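Local atomic coordinates of putative immunoglobulin-blocking virulence protein (Mycoplasma mycoides subsp. capri, PDB entry 7ADK), a protein that probably binds and blocks host immunoglobulins as a mycoplasma virulence factor, and is assembled here with a lipoprotein partner. Residues L504-N518 / K544-D557. Numbering follows the deposited sequence.
Sequences LYTSGNSLKKAWSYN and KITTRITFNTLAFD
Lys544 NZ donates to Ser507 O from above the carbonyl plane; its long chain, bent at chi2 and chi3, lets the ammonium reach back to this backbone oxygen. Thr546 OG1 and Ser507 OG share a hydrogen bond of 2.8 Å. Thr547 pairs with Thr506 through two backbone bonds, while its CG2 packs against Ser510; Thr506 OG1 accepts from Gly508 N, closing an ST turn, and donates to Ser510 OG. Arg548 opposes Tyr505 in the neighbouring non-hydrogen-bonded pair.

Ile549 N donates to Leu504 O. Its branches divide the packing: CG1 meets Thr506 CG2 at 3.4 Å, and CG2, anti to the backbone N, is held between two rings, 3.8 Å from the centroid of the five-membered ring of Trp515 and 3.4 Å above the plane of Phe551. The indole is fixed by NE1, which donates to Asn509 O in the ring plane (3.0 Å, 175°). Thr550 N binds Ser510 O. Phe551, flat and apolar, offers its opposite face to the edge of Tyr517, planes at 74°, while Leu504 CD1 touches its CE2 and CZ at 3.9 Å. Beyond it, Leu554 CD2 reaches Tyr517 CZ at 3.4 Å; Ala555 N donates to Tyr517 O, and its small CB fits against Ser516 CB at 3.5 Å.

The segments thus run antiparallel at 504-506 with 547-548 and parallel at 516-517 with 553-555, linking the edge of a mixed sheet to the first strand pair of a five-stranded parallel sheet.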
loop_
_atom_site.group_PDB
_atom_site.type_symbol
_atom_site.label_atom_id
_atom_site.label_comp_id
_atom_site.label_asym_id
_atom_site.label_seq_id
_atom_site.Cartn_x
_atom_site.Cartn_y
_atom_site.Cartn_z
ATOM N N LEU A 504 -2.091 23.853 10.118
ATOM C CA LEU A 504 -1.518 22.520 9.979
ATOM C C LEU A 504 -2.198 21.854 8.786
ATOM O O LEU A 504 -3.351 21.439 8.886
ATOM C CB LEU A 504 -1.656 21.737 11.302
ATOM C CG LEU A 504 -1.078 22.427 12.544
ATOM C CD1 LEU A 504 -1.115 21.487 13.730
ATOM C CD2 LEU A 504 0.361 22.872 12.361
ATOM N N TYR A 505 -1.503 21.804 7.656
ATOM C CA TYR A 505 -2.034 21.444 6.340
ATOM C C TYR A 505 -1.286 20.249 5.747
ATOM O O TYR A 505 -0.110 20.050 6.021
ATOM C CB TYR A 505 -1.911 22.635 5.368
ATOM C CG TYR A 505 -2.780 23.868 5.554
ATOM C CD1 TYR A 505 -4.168 23.755 5.748
ATOM C CD2 TYR A 505 -2.215 25.142 5.374
ATOM C CE1 TYR A 505 -4.987 24.900 5.758
ATOM C CE2 TYR A 505 -3.031 26.283 5.339
ATOM C CZ TYR A 505 -4.421 26.168 5.530
ATOM O OH TYR A 505 -5.195 27.277 5.457
ATOM N N THR A 506 -1.925 19.499 4.856
ATOM C CA THR A 506 -1.248 18.538 3.962
ATOM C C THR A 506 -1.897 18.585 2.590
ATOM O O THR A 506 -3.043 19.003 2.473
ATOM C CB THR A 506 -1.283 17.061 4.422
ATOM O OG1 THR A 506 -2.528 16.453 4.223
ATOM C CG2 THR A 506 -1.014 16.852 5.889
ATOM N N SER A 507 -1.199 18.098 1.566
ATOM C CA SER A 507 -1.782 17.818 0.248
ATOM C C SER A 507 -1.978 16.311 0.008
ATOM O O SER A 507 -1.831 15.842 -1.120
ATOM C CB SER A 507 -0.979 18.510 -0.860
ATOM O OG SER A 507 -0.822 19.901 -0.604
ATOM N N GLY A 508 -2.242 15.535 1.069
ATOM C CA GLY A 508 -2.425 14.073 1.059
ATOM C C GLY A 508 -3.640 13.608 1.867
ATOM O O GLY A 508 -4.607 14.354 1.993
ATOM N N ASN A 509 -3.630 12.392 2.421
ATOM C CA ASN A 509 -4.696 11.902 3.296
ATOM C C ASN A 509 -4.571 12.482 4.713
ATOM O O ASN A 509 -3.697 12.105 5.488
ATOM C CB ASN A 509 -4.705 10.367 3.302
ATOM C CG ASN A 509 -5.756 9.762 4.225
ATOM O OD1 ASN A 509 -6.505 10.429 4.915
ATOM N ND2 ASN A 509 -5.839 8.459 4.290
ATOM N N SER A 510 -5.486 13.379 5.065
ATOM C CA SER A 510 -5.495 14.129 6.330
ATOM C C SER A 510 -6.293 13.508 7.475
ATOM O O SER A 510 -6.380 14.120 8.534
ATOM C CB SER A 510 -5.978 15.547 6.055
ATOM O OG SER A 510 -4.907 16.249 5.482
ATOM N N LEU A 511 -6.861 12.313 7.300
ATOM C CA LEU A 511 -7.623 11.592 8.330
ATOM C C LEU A 511 -7.104 10.159 8.563
ATOM O O LEU A 511 -7.815 9.266 9.023
ATOM C CB LEU A 511 -9.132 11.720 8.070
ATOM C CG LEU A 511 -9.646 11.002 6.810
ATOM C CD1 LEU A 511 -11.090 10.569 7.036
ATOM C CD2 LEU A 511 -9.626 11.896 5.570
ATOM N N LYS A 512 -5.818 9.973 8.266
ATOM C CA LYS A 512 -4.980 8.820 8.597
ATOM C C LYS A 512 -4.696 8.782 10.110
ATOM O O LYS A 512 -4.408 9.820 10.698
ATOM C CB LYS A 512 -3.717 8.983 7.736
ATOM C CG LYS A 512 -2.869 7.727 7.576
ATOM C CD LYS A 512 -1.586 7.979 6.764
ATOM C CE LYS A 512 -1.863 8.633 5.407
ATOM N NZ LYS A 512 -0.690 8.572 4.509
ATOM N N LYS A 513 -4.792 7.613 10.759
ATOM C CA LYS A 513 -4.689 7.475 12.235
ATOM C C LYS A 513 -3.314 7.841 12.795
ATOM O O LYS A 513 -3.219 8.358 13.901
ATOM C CB LYS A 513 -5.079 6.058 12.673
ATOM C CG LYS A 513 -6.575 5.788 12.504
ATOM C CD LYS A 513 -6.905 4.360 12.938
ATOM C CE LYS A 513 -8.409 4.119 12.827
ATOM N NZ LYS A 513 -8.768 2.735 13.187
ATOM N N ALA A 514 -2.262 7.632 12.019
ATOM C CA ALA A 514 -0.929 8.171 12.255
ATOM C C ALA A 514 -0.832 9.654 11.846
ATOM O O ALA A 514 -0.072 10.001 10.962
ATOM C CB ALA A 514 0.089 7.286 11.523
ATOM N N TRP A 515 -1.611 10.530 12.463
ATOM C CA TRP A 515 -1.398 11.977 12.528
ATOM C C TRP A 515 -1.466 12.350 14.001
ATOM O O TRP A 515 -2.481 12.109 14.659
ATOM C CB TRP A 515 -2.448 12.775 11.737
ATOM C CG TRP A 515 -2.190 12.954 10.278
ATOM C CD1 TRP A 515 -2.947 12.467 9.272
ATOM C CD2 TRP A 515 -1.135 13.728 9.641
ATOM N NE1 TRP A 515 -2.390 12.810 8.061
ATOM C CE2 TRP A 515 -1.235 13.532 8.237
ATOM C CE3 TRP A 515 -0.093 14.559 10.102
ATOM C CZ2 TRP A 515 -0.268 14.019 7.358
ATOM C CZ3 TRP A 515 0.843 15.114 9.213
ATOM C CH2 TRP A 515 0.775 14.811 7.849
ATOM N N SER A 516 -0.406 12.958 14.529
ATOM C CA SER A 516 -0.332 13.336 15.940
ATOM C C SER A 516 0.068 14.793 16.105
ATOM O O SER A 516 0.764 15.348 15.261
ATOM C CB SER A 516 0.692 12.484 16.670
ATOM O OG SER A 516 0.593 11.112 16.414
ATOM N N TYR A 517 -0.280 15.388 17.232
ATOM C CA TYR A 517 0.324 16.621 17.707
ATOM C C TYR A 517 0.699 16.444 19.171
ATOM O O TYR A 517 0.077 15.671 19.902
ATOM C CB TYR A 517 -0.601 17.820 17.458
ATOM C CG TYR A 517 -1.894 17.857 18.252
ATOM C CD1 TYR A 517 -2.981 17.082 17.836
ATOM C CD2 TYR A 517 -2.027 18.681 19.382
ATOM C CE1 TYR A 517 -4.203 17.130 18.524
ATOM C CE2 TYR A 517 -3.243 18.721 20.087
ATOM C CZ TYR A 517 -4.343 17.961 19.647
ATOM O OH TYR A 517 -5.540 18.064 20.265
ATOM N N ASN A 518 1.728 17.158 19.605
ATOM C CA ASN A 518 1.983 17.320 21.026
ATOM C C ASN A 518 1.079 18.454 21.529
ATOM O O ASN A 518 1.192 19.569 21.025
ATOM C CB ASN A 518 3.479 17.571 21.251
ATOM C CG ASN A 518 3.879 17.449 22.705
ATOM O OD1 ASN A 518 3.165 17.847 23.600
ATOM N ND2 ASN A 518 5.022 16.895 22.987
ATOM N N LYS A 544 -3.989 16.404 -6.404
ATOM C CA LYS A 544 -3.564 16.888 -5.086
ATOM C C LYS A 544 -4.608 17.873 -4.569
ATOM O O LYS A 544 -4.865 18.886 -5.209
ATOM C CB LYS A 544 -2.146 17.503 -5.149
ATOM C CG LYS A 544 -1.043 16.589 -5.721
ATOM C CD LYS A 544 -0.754 15.283 -4.952
ATOM C CE LYS A 544 0.080 15.514 -3.689
ATOM N NZ LYS A 544 0.192 14.318 -2.841
ATOM N N ILE A 545 -5.189 17.581 -3.416
ATOM C CA ILE A 545 -6.141 18.435 -2.702
ATOM C C ILE A 545 -5.544 18.789 -1.345
ATOM O O ILE A 545 -4.996 17.921 -0.677
ATOM C CB ILE A 545 -7.523 17.744 -2.573
ATOM C CG1 ILE A 545 -8.167 17.411 -3.932
ATOM C CG2 ILE A 545 -8.509 18.547 -1.719
ATOM C CD1 ILE A 545 -8.520 18.606 -4.816
ATOM N N THR A 546 -5.644 20.045 -0.934
ATOM C CA THR A 546 -5.070 20.548 0.314
ATOM C C THR A 546 -6.145 20.818 1.355
ATOM O O THR A 546 -7.200 21.362 1.048
ATOM C CB THR A 546 -4.198 21.775 0.044
ATOM O OG1 THR A 546 -3.187 21.437 -0.884
ATOM C CG2 THR A 546 -3.463 22.273 1.280
ATOM N N THR A 547 -5.905 20.423 2.599
ATOM C CA THR A 547 -6.877 20.511 3.697
ATOM C C THR A 547 -6.179 20.605 5.050
ATOM O O THR A 547 -5.028 20.194 5.185
ATOM C CB THR A 547 -7.839 19.312 3.629
ATOM O OG1 THR A 547 -8.789 19.324 4.660
ATOM C CG2 THR A 547 -7.143 17.976 3.698
ATOM N N ARG A 548 -6.857 21.113 6.078
ATOM C CA ARG A 548 -6.387 20.987 7.462
ATOM C C ARG A 548 -6.388 19.531 7.929
ATOM O O ARG A 548 -7.287 18.766 7.576
ATOM C CB ARG A 548 -7.137 21.953 8.389
ATOM C CG ARG A 548 -8.622 21.685 8.657
ATOM C CD ARG A 548 -8.936 20.603 9.693
ATOM N NE ARG A 548 -10.318 20.721 10.155
ATOM C CZ ARG A 548 -11.007 19.860 10.865
ATOM N NH1 ARG A 548 -10.495 18.763 11.312
ATOM N NH2 ARG A 548 -12.253 20.085 11.115
ATOM N N ILE A 549 -5.405 19.150 8.739
ATOM C CA ILE A 549 -5.299 17.788 9.284
ATOM C C ILE A 549 -6.381 17.547 10.344
ATOM O O ILE A 549 -6.664 18.416 11.168
ATOM C CB ILE A 549 -3.884 17.497 9.821
ATOM C CG1 ILE A 549 -2.802 17.565 8.743
ATOM C CG2 ILE A 549 -3.781 16.123 10.468
ATOM C CD1 ILE A 549 -1.455 18.004 9.292
ATOM N N THR A 550 -6.964 16.349 10.364
ATOM C CA THR A 550 -7.746 15.843 11.498
ATOM C C THR A 550 -6.823 15.060 12.420
ATOM O O THR A 550 -6.157 14.119 11.992
ATOM C CB THR A 550 -8.893 14.937 11.041
ATOM O OG1 THR A 550 -9.827 15.689 10.324
ATOM C CG2 THR A 550 -9.661 14.307 12.193
ATOM N N PHE A 551 -6.802 15.430 13.696
ATOM C CA PHE A 551 -6.011 14.755 14.709
ATOM C C PHE A 551 -6.906 14.058 15.721
ATOM O O PHE A 551 -7.645 14.706 16.453
ATOM C CB PHE A 551 -5.124 15.778 15.410
ATOM C CG PHE A 551 -4.121 16.471 14.524
ATOM C CD1 PHE A 551 -2.884 15.869 14.275
ATOM C CD2 PHE A 551 -4.404 17.731 13.985
ATOM C CE1 PHE A 551 -1.921 16.536 13.510
ATOM C CE2 PHE A 551 -3.443 18.395 13.217
ATOM C CZ PHE A 551 -2.200 17.800 12.982
ATOM N N ASN A 552 -6.797 12.741 15.829
ATOM C CA ASN A 552 -7.396 11.976 16.919
ATOM C C ASN A 552 -6.352 11.460 17.935
ATOM O O ASN A 552 -6.718 10.754 18.865
ATOM C CB ASN A 552 -8.299 10.879 16.322
ATOM C CG ASN A 552 -9.613 10.741 17.067
ATOM O OD1 ASN A 552 -9.667 10.457 18.250
ATOM N ND2 ASN A 552 -10.722 10.954 16.421
ATOM N N THR A 553 -5.073 11.820 17.792
ATOM C CA THR A 553 -3.958 11.383 18.654
ATOM C C THR A 553 -3.327 12.556 19.387
ATOM O O THR A 553 -3.057 13.586 18.783
ATOM C CB THR A 553 -2.859 10.653 17.858
ATOM O OG1 THR A 553 -3.374 9.495 17.283
ATOM C CG2 THR A 553 -1.667 10.191 18.685
ATOM N N LEU A 554 -3.011 12.353 20.667
ATOM C CA LEU A 554 -2.070 13.164 21.429
ATOM C C LEU A 554 -0.756 12.389 21.597
ATOM O O LEU A 554 -0.766 11.286 22.130
ATOM C CB LEU A 554 -2.674 13.514 22.796
ATOM C CG LEU A 554 -4.020 14.238 22.776
ATOM C CD1 LEU A 554 -4.419 14.600 24.196
ATOM C CD2 LEU A 554 -3.947 15.500 21.942
ATOM N N ALA A 555 0.370 12.958 21.168
ATOM C CA ALA A 555 1.687 12.322 21.221
ATOM C C ALA A 555 2.695 13.173 22.001
ATOM O O ALA A 555 3.141 14.202 21.515
ATOM C CB ALA A 555 2.175 12.042 19.804
ATOM N N PHE A 556 3.086 12.747 23.198
ATOM C CA PHE A 556 4.077 13.440 24.021
ATOM C C PHE A 556 5.515 13.080 23.613
ATOM O O PHE A 556 5.764 11.983 23.116
ATOM C CB PHE A 556 3.769 13.176 25.494
ATOM C CG PHE A 556 2.445 13.769 25.928
ATOM C CD1 PHE A 556 2.394 15.100 26.372
ATOM C CD2 PHE A 556 1.263 13.013 25.867
ATOM C CE1 PHE A 556 1.175 15.666 26.775
ATOM C CE2 PHE A 556 0.044 13.580 26.271
ATOM C CZ PHE A 556 -0.001 14.904 26.728
ATOM N N ASP A 557 6.459 13.998 23.801
ATOM C CA ASP A 557 7.864 13.828 23.420
ATOM C C ASP A 557 8.746 13.544 24.652
ATOM O O ASP A 557 8.296 13.619 25.795
ATOM C CB ASP A 557 8.332 15.026 22.565
ATOM C CG ASP A 557 9.466 14.690 21.578
ATOM O OD1 ASP A 557 10.043 13.580 21.650
ATOM O OD2 ASP A 557 9.772 15.531 20.700
#